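Local coordinates for ABC transporter substrate-binding protein (PDB 3UN6) that binds zinc and probably serves as the substrate-binding component of an ABC-type import system, at residues 108-113 and 221-226; 217-222 and 285-290. One frame throughout, in Å; residues are numbered along the deposited sequence.

Both contacts use strand 221-225 and share Cys221 and Val222, and their centres lie about 10 Å apart. Contact 1 is a buried strand pair at the edge of a mixed sheet, held mainly by backbone hydrogen bonds with apolar side chains packed around them. Contact 2 is partly buried. It joins the loop leading into the same strand to the start of helix 288-300, and its chemistry centres on one tyrosine ring, its hydroxyl and a bridging water. The two meet directly: Leu112 packs on Tyr219, and Ala109 CB lies 3.5 Å from Ile286 CD1. One zinc ion touches both contacts through Cys221, with Cys220 added in contact 2.

Contact 1: 108-113 and 221-226; sequences KAVALG and CVLVLR. With ZN (zinc ion), chain B.
Val110 and Leu223 carry the closest side-chain packing between these antiparallel strands. Val110 CG2 lies 3.7 Å from Leu223 CD2, with the two side chains set obliquely. Leu223 holds its CG trans to the backbone N (chi1 174°), which brings CG and CD2 up to this methyl. The other branch, Val110 CG1, meets Leu225 CD1 at 4.1 Å, roughly at right angles. The valine is thus shared between two leucines.

Val110 and Ala111 both face Leu223, a classic beta bulge. The chain turns a corner at Ala111 and passes from this sheet into the one holding strand 112-122. Val110 N gives a nearly straight hydrogen bond to Leu223 O (2.9 Å, 174°), and Leu223 N donates one to Ala111 O. Lys108 and Leu225 exchange two hydrogen bonds, N to O each way. Beyond the bulge, Gly113 N reaches Cys221 O at 3.0 Å from above the carbonyl plane. The Leu112 and Val222 side chains diverge but touch through CD2 and CG1. Ala109 CB meets Val224 CG1 at 4.1 Å on the face away from Leu223 and Leu225. Cys221 SG binds the zinc ion at 2.3 Å, beside His46, Cys220 and a water.

Helix 234-250 packs on Ala111, Leu223 and Leu225 through Phe240 and Tyr244. Helix 227-232 touches Lys108 and Leu225 through Leu230. Strand 89-93 pairs with strand 221-225 through Thr92 and Ala90.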
loop_
_atom_site.group_PDB
_atom_site.type_symbol
_atom_site.label_atom_id
_atom_site.label_comp_id
_atom_site.label_asym_id
_atom_site.label_seq_id
_atom_site.Cartn_x
_atom_site.Cartn_y
_atom_site.Cartn_z
ATOM N N LYS A 108 -14.607 5.917 2.192
ATOM C CA LYS A 108 -14.445 5.361 3.532
ATOM C C LYS A 108 -13.499 4.167 3.431
ATOM O O LYS A 108 -13.596 3.373 2.474
ATOM C CB LYS A 108 -15.773 4.867 4.077
ATOM C CG LYS A 108 -16.783 5.956 4.518
ATOM C CD LYS A 108 -16.481 6.492 5.903
ATOM C CE LYS A 108 -17.620 7.321 6.440
ATOM N NZ LYS A 108 -17.533 7.459 7.944
ATOM N N ALA A 109 -12.569 4.067 4.377
ATOM C CA ALA A 109 -11.644 2.930 4.470
ATOM C C ALA A 109 -12.390 1.851 5.237
ATOM O O ALA A 109 -13.049 2.143 6.256
ATOM C CB ALA A 109 -10.389 3.293 5.220
ATOM N N VAL A 110 -12.314 0.631 4.739
ATOM C CA VAL A 110 -13.052 -0.493 5.330
ATOM C C VAL A 110 -12.147 -1.570 5.865
ATOM O O VAL A 110 -12.536 -2.309 6.786
ATOM C CB VAL A 110 -14.085 -1.058 4.326
ATOM C CG1 VAL A 110 -15.070 0.054 3.944
ATOM C CG2 VAL A 110 -13.413 -1.660 3.077
ATOM N N ALA A 111 -10.927 -1.651 5.342
ATOM C CA ALA A 111 -9.972 -2.652 5.819
ATOM C C ALA A 111 -8.571 -2.374 5.324
ATOM O O ALA A 111 -8.371 -1.626 4.362
ATOM C CB ALA A 111 -10.411 -4.053 5.372
ATOM N N LEU A 112 -7.589 -2.990 5.964
ATOM C CA LEU A 112 -6.201 -2.873 5.484
ATOM C C LEU A 112 -6.017 -3.763 4.248
ATOM O O LEU A 112 -6.755 -4.721 4.058
ATOM C CB LEU A 112 -5.233 -3.369 6.563
ATOM C CG LEU A 112 -5.200 -2.638 7.899
ATOM C CD1 LEU A 112 -4.305 -3.415 8.878
ATOM C CD2 LEU A 112 -4.725 -1.167 7.701
ATOM N N GLY A 113 -5.068 -3.437 3.395
ATOM C CA GLY A 113 -4.736 -4.300 2.275
ATOM C C GLY A 113 -3.730 -5.381 2.710
ATOM O O GLY A 113 -3.656 -6.448 2.117
ATOM N N CYS A 221 -1.309 0.596 2.829
ATOM C CA CYS A 221 -2.463 0.631 1.957
ATOM C C CYS A 221 -3.730 0.119 2.621
ATOM O O CYS A 221 -3.701 -0.816 3.421
ATOM C CB CYS A 221 -2.205 -0.155 0.677
ATOM S SG CYS A 221 -1.033 0.651 -0.482
ATOM N N VAL A 222 -4.851 0.704 2.224
ATOM C CA VAL A 222 -6.180 0.324 2.733
ATOM C C VAL A 222 -7.149 0.127 1.564
ATOM O O VAL A 222 -6.959 0.685 0.476
ATOM C CB VAL A 222 -6.801 1.451 3.647
ATOM C CG1 VAL A 222 -6.163 1.451 5.028
ATOM C CG2 VAL A 222 -6.707 2.808 2.963
ATOM N N LEU A 223 -8.165 -0.699 1.789
ATOM C CA LEU A 223 -9.258 -0.845 0.845
ATOM C C LEU A 223 -10.254 0.251 1.205
ATOM O O LEU A 223 -10.755 0.304 2.362
ATOM C CB LEU A 223 -9.941 -2.194 0.985
ATOM C CG LEU A 223 -11.207 -2.414 0.131
ATOM C CD1 LEU A 223 -10.899 -2.347 -1.327
ATOM C CD2 LEU A 223 -11.852 -3.773 0.484
ATOM N N VAL A 224 -10.495 1.147 0.250
ATOM C CA VAL A 224 -11.482 2.192 0.411
ATOM C C VAL A 224 -12.603 1.969 -0.599
ATOM O O VAL A 224 -12.367 1.441 -1.699
ATOM C CB VAL A 224 -10.898 3.576 0.188
ATOM C CG1 VAL A 224 -9.743 3.813 1.162
ATOM C CG2 VAL A 224 -10.420 3.746 -1.255
ATOM N N LEU A 225 -13.821 2.352 -0.214
ATOM C CA LEU A 225 -14.972 2.248 -1.082
ATOM C C LEU A 225 -15.625 3.573 -1.148
ATOM O O LEU A 225 -15.630 4.314 -0.152
ATOM C CB LEU A 225 -15.992 1.250 -0.521
ATOM C CG LEU A 225 -15.497 -0.190 -0.395
ATOM C CD1 LEU A 225 -16.522 -1.066 0.321
ATOM C CD2 LEU A 225 -15.151 -0.764 -1.757
ATOM N N ARG A 226 -16.178 3.893 -2.318
ATOM C CA ARG A 226 -16.932 5.117 -2.468
ATOM C C ARG A 226 -18.182 5.011 -1.594
ATOM O O ARG A 226 -18.766 3.942 -1.457
ATOM C CB ARG A 226 -17.281 5.392 -3.945
ATOM C CG ARG A 226 -16.108 5.917 -4.787
ATOM C CD ARG A 226 -16.507 6.199 -6.246
ATOM N NE ARG A 226 -17.605 7.166 -6.372
ATOM C CZ ARG A 226 -17.466 8.491 -6.432
ATOM N NH1 ARG A 226 -16.273 9.066 -6.374
ATOM N NH2 ARG A 226 -18.539 9.252 -6.554
HETATM ZN ZN ZN B . 1.113 0.446 0.267
HETATM O O HOH W 1 2.440 1.267 -1.543
#

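Contact 2: 217-222 and 285-290; sequences DAYCCV and TIKPSG. With ZN (zinc ion), chain B.
Tyr219 has its CG anti to the carbonyl carbon (chi1 -68°), and this swings the ring across to the start of helix 288-300. In Ile286, CG1 is likewise trans to the carbonyl carbon (chi1 -64°), which leaves CG2 trans to the backbone N. Its CG2 branch meets the ring, while the CD1 end of the other branch goes to Val222.

The hydroxyl of Tyr219 accepts a hydrogen bond from Lys287 N at 3.1 Å, moderately bent at 151°. Lys287 CB sits 3.4 Å from Tyr219 OH, and the lysine side chain runs nearly perpendicular to the tyrosine before its extended end leads away. Gly290 carries no side chain, and its backbone lies close against the ring: Tyr219 CE2 is 3.4 Å from Gly290 C. Ile286 CG2 touches Tyr219 CE2 at 4.1 Å.

Lys287 occupies the N-cap position of helix 288-300, so Tyr219 reaches the beginning of the helix. Strand 221-225, which follows the tyrosine loop, runs antiparallel between strands 89-93 and 108-110. This is consistent with the type II fold of the periplasmic-binding-protein clan. A water adds a second link between loop and helix. It accepts from Tyr219 N at 2.9 Å and donates to Gly290 O at 3.0 Å.

At the strand end of the contact, Val222 CG1 meets Ile286 CD1 at 3.8 Å, the side chains crossing at about a right angle. Leu112 of strand 112-122 touches both Tyr219 and Ile286.

Next to Tyr219 in the chain, Cys220 SG binds the zinc ion at 2.4 Å. Cys221, His46 and a water also bind this ion.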
loop_
_atom_site.group_PDB
_atom_site.type_symbol
_atom_site.label_atom_id
_atom_site.label_comp_id
_atom_site.label_asym_id
_atom_site.label_seq_id
_atom_site.Cartn_x
_atom_site.Cartn_y
_atom_site.Cartn_z
ATOM N N ASP A 217 4.877 -2.389 11.980
ATOM C CA ASP A 217 3.491 -2.488 11.525
ATOM C C ASP A 217 2.833 -1.144 11.187
ATOM O O ASP A 217 1.683 -0.878 11.563
ATOM C CB ASP A 217 2.638 -3.279 12.537
ATOM C CG ASP A 217 1.239 -3.684 11.955
ATOM O OD1 ASP A 217 1.080 -3.786 10.705
ATOM O OD2 ASP A 217 0.303 -3.904 12.761
ATOM N N ALA A 218 3.575 -0.286 10.501
ATOM C CA ALA A 218 3.025 0.962 10.034
ATOM C C ALA A 218 1.989 0.646 8.965
ATOM O O ALA A 218 2.253 -0.110 8.038
ATOM C CB ALA A 218 4.130 1.844 9.442
ATOM N N TYR A 219 0.799 1.207 9.078
ATOM C CA TYR A 219 -0.180 0.974 8.048
ATOM C C TYR A 219 0.291 1.665 6.760
ATOM O O TYR A 219 0.929 2.735 6.806
ATOM C CB TYR A 219 -1.560 1.485 8.457
ATOM C CG TYR A 219 -2.242 0.753 9.586
ATOM C CD1 TYR A 219 -1.829 -0.521 9.999
ATOM C CD2 TYR A 219 -3.391 1.282 10.160
ATOM C CE1 TYR A 219 -2.504 -1.198 11.014
ATOM C CE2 TYR A 219 -4.082 0.609 11.150
ATOM C CZ TYR A 219 -3.634 -0.628 11.580
ATOM O OH TYR A 219 -4.321 -1.285 12.565
ATOM N N CYS A 220 0.012 1.030 5.620
ATOM C CA CYS A 220 0.352 1.598 4.322
ATOM C C CYS A 220 -0.880 1.697 3.413
ATOM O O CYS A 220 -1.427 2.760 3.235
ATOM C CB CYS A 220 1.475 0.808 3.655
ATOM S SG CYS A 220 2.079 1.600 2.126
ATOM N N CYS A 221 -1.309 0.596 2.829
ATOM C CA CYS A 221 -2.463 0.631 1.957
ATOM C C CYS A 221 -3.730 0.119 2.621
ATOM O O CYS A 221 -3.701 -0.816 3.421
ATOM C CB CYS A 221 -2.205 -0.155 0.677
ATOM S SG CYS A 221 -1.033 0.651 -0.482
ATOM N N VAL A 222 -4.851 0.704 2.224
ATOM C CA VAL A 222 -6.180 0.324 2.733
ATOM C C VAL A 222 -7.149 0.127 1.564
ATOM O O VAL A 222 -6.959 0.685 0.476
ATOM C CB VAL A 222 -6.801 1.451 3.647
ATOM C CG1 VAL A 222 -6.163 1.451 5.028
ATOM C CG2 VAL A 222 -6.707 2.808 2.963
ATOM N N THR A 285 -8.303 -5.779 10.058
ATOM C CA THR A 285 -9.048 -4.720 10.750
ATOM C C THR A 285 -8.192 -3.446 10.781
ATOM O O THR A 285 -6.988 -3.511 11.073
ATOM C CB THR A 285 -9.293 -5.106 12.201
ATOM O OG1 THR A 285 -10.051 -6.315 12.257
ATOM C CG2 THR A 285 -10.073 -3.999 12.974
ATOM N N ILE A 286 -8.794 -2.305 10.479
ATOM C CA ILE A 286 -8.116 -1.030 10.641
ATOM C C ILE A 286 -8.337 -0.650 12.109
ATOM O O ILE A 286 -9.411 -0.186 12.492
ATOM C CB ILE A 286 -8.692 0.076 9.765
ATOM C CG1 ILE A 286 -8.492 -0.253 8.274
ATOM C CG2 ILE A 286 -8.009 1.387 10.107
ATOM C CD1 ILE A 286 -9.110 0.810 7.318
ATOM N N LYS A 287 -7.347 -0.892 12.937
ATOM C CA LYS A 287 -7.498 -0.641 14.357
ATOM C C LYS A 287 -7.277 0.820 14.697
ATOM O O LYS A 287 -6.460 1.511 14.055
ATOM C CB LYS A 287 -6.563 -1.531 15.171
ATOM C CG LYS A 287 -6.850 -3.005 15.018
ATOM C CD LYS A 287 -5.935 -3.809 15.890
ATOM C CE LYS A 287 -5.983 -5.279 15.553
ATOM N NZ LYS A 287 -5.075 -6.050 16.471
ATOM N N PRO A 288 -8.026 1.317 15.680
ATOM C CA PRO A 288 -7.855 2.705 16.086
ATOM C C PRO A 288 -6.394 3.046 16.426
ATOM O O PRO A 288 -5.881 4.101 16.028
ATOM C CB PRO A 288 -8.725 2.806 17.336
ATOM C CG PRO A 288 -9.838 1.807 17.102
ATOM C CD PRO A 288 -9.180 0.670 16.340
ATOM N N SER A 289 -5.714 2.146 17.125
ATOM C CA SER A 289 -4.335 2.392 17.530
ATOM C C SER A 289 -3.421 2.561 16.314
ATOM O O SER A 289 -2.595 3.487 16.249
ATOM C CB SER A 289 -3.846 1.254 18.448
ATOM O OG SER A 289 -3.942 0.002 17.773
ATOM N N GLY A 290 -3.577 1.674 15.336
ATOM C CA GLY A 290 -2.782 1.764 14.117
ATOM C C GLY A 290 -3.108 3.018 13.337
ATOM O O GLY A 290 -2.213 3.674 12.769
HETATM ZN ZN ZN B . 1.113 0.446 0.267
HETATM O O HOH W 2 0.240 2.351 11.653
HETATM O O HOH W 1 2.440 1.267 -1.543
#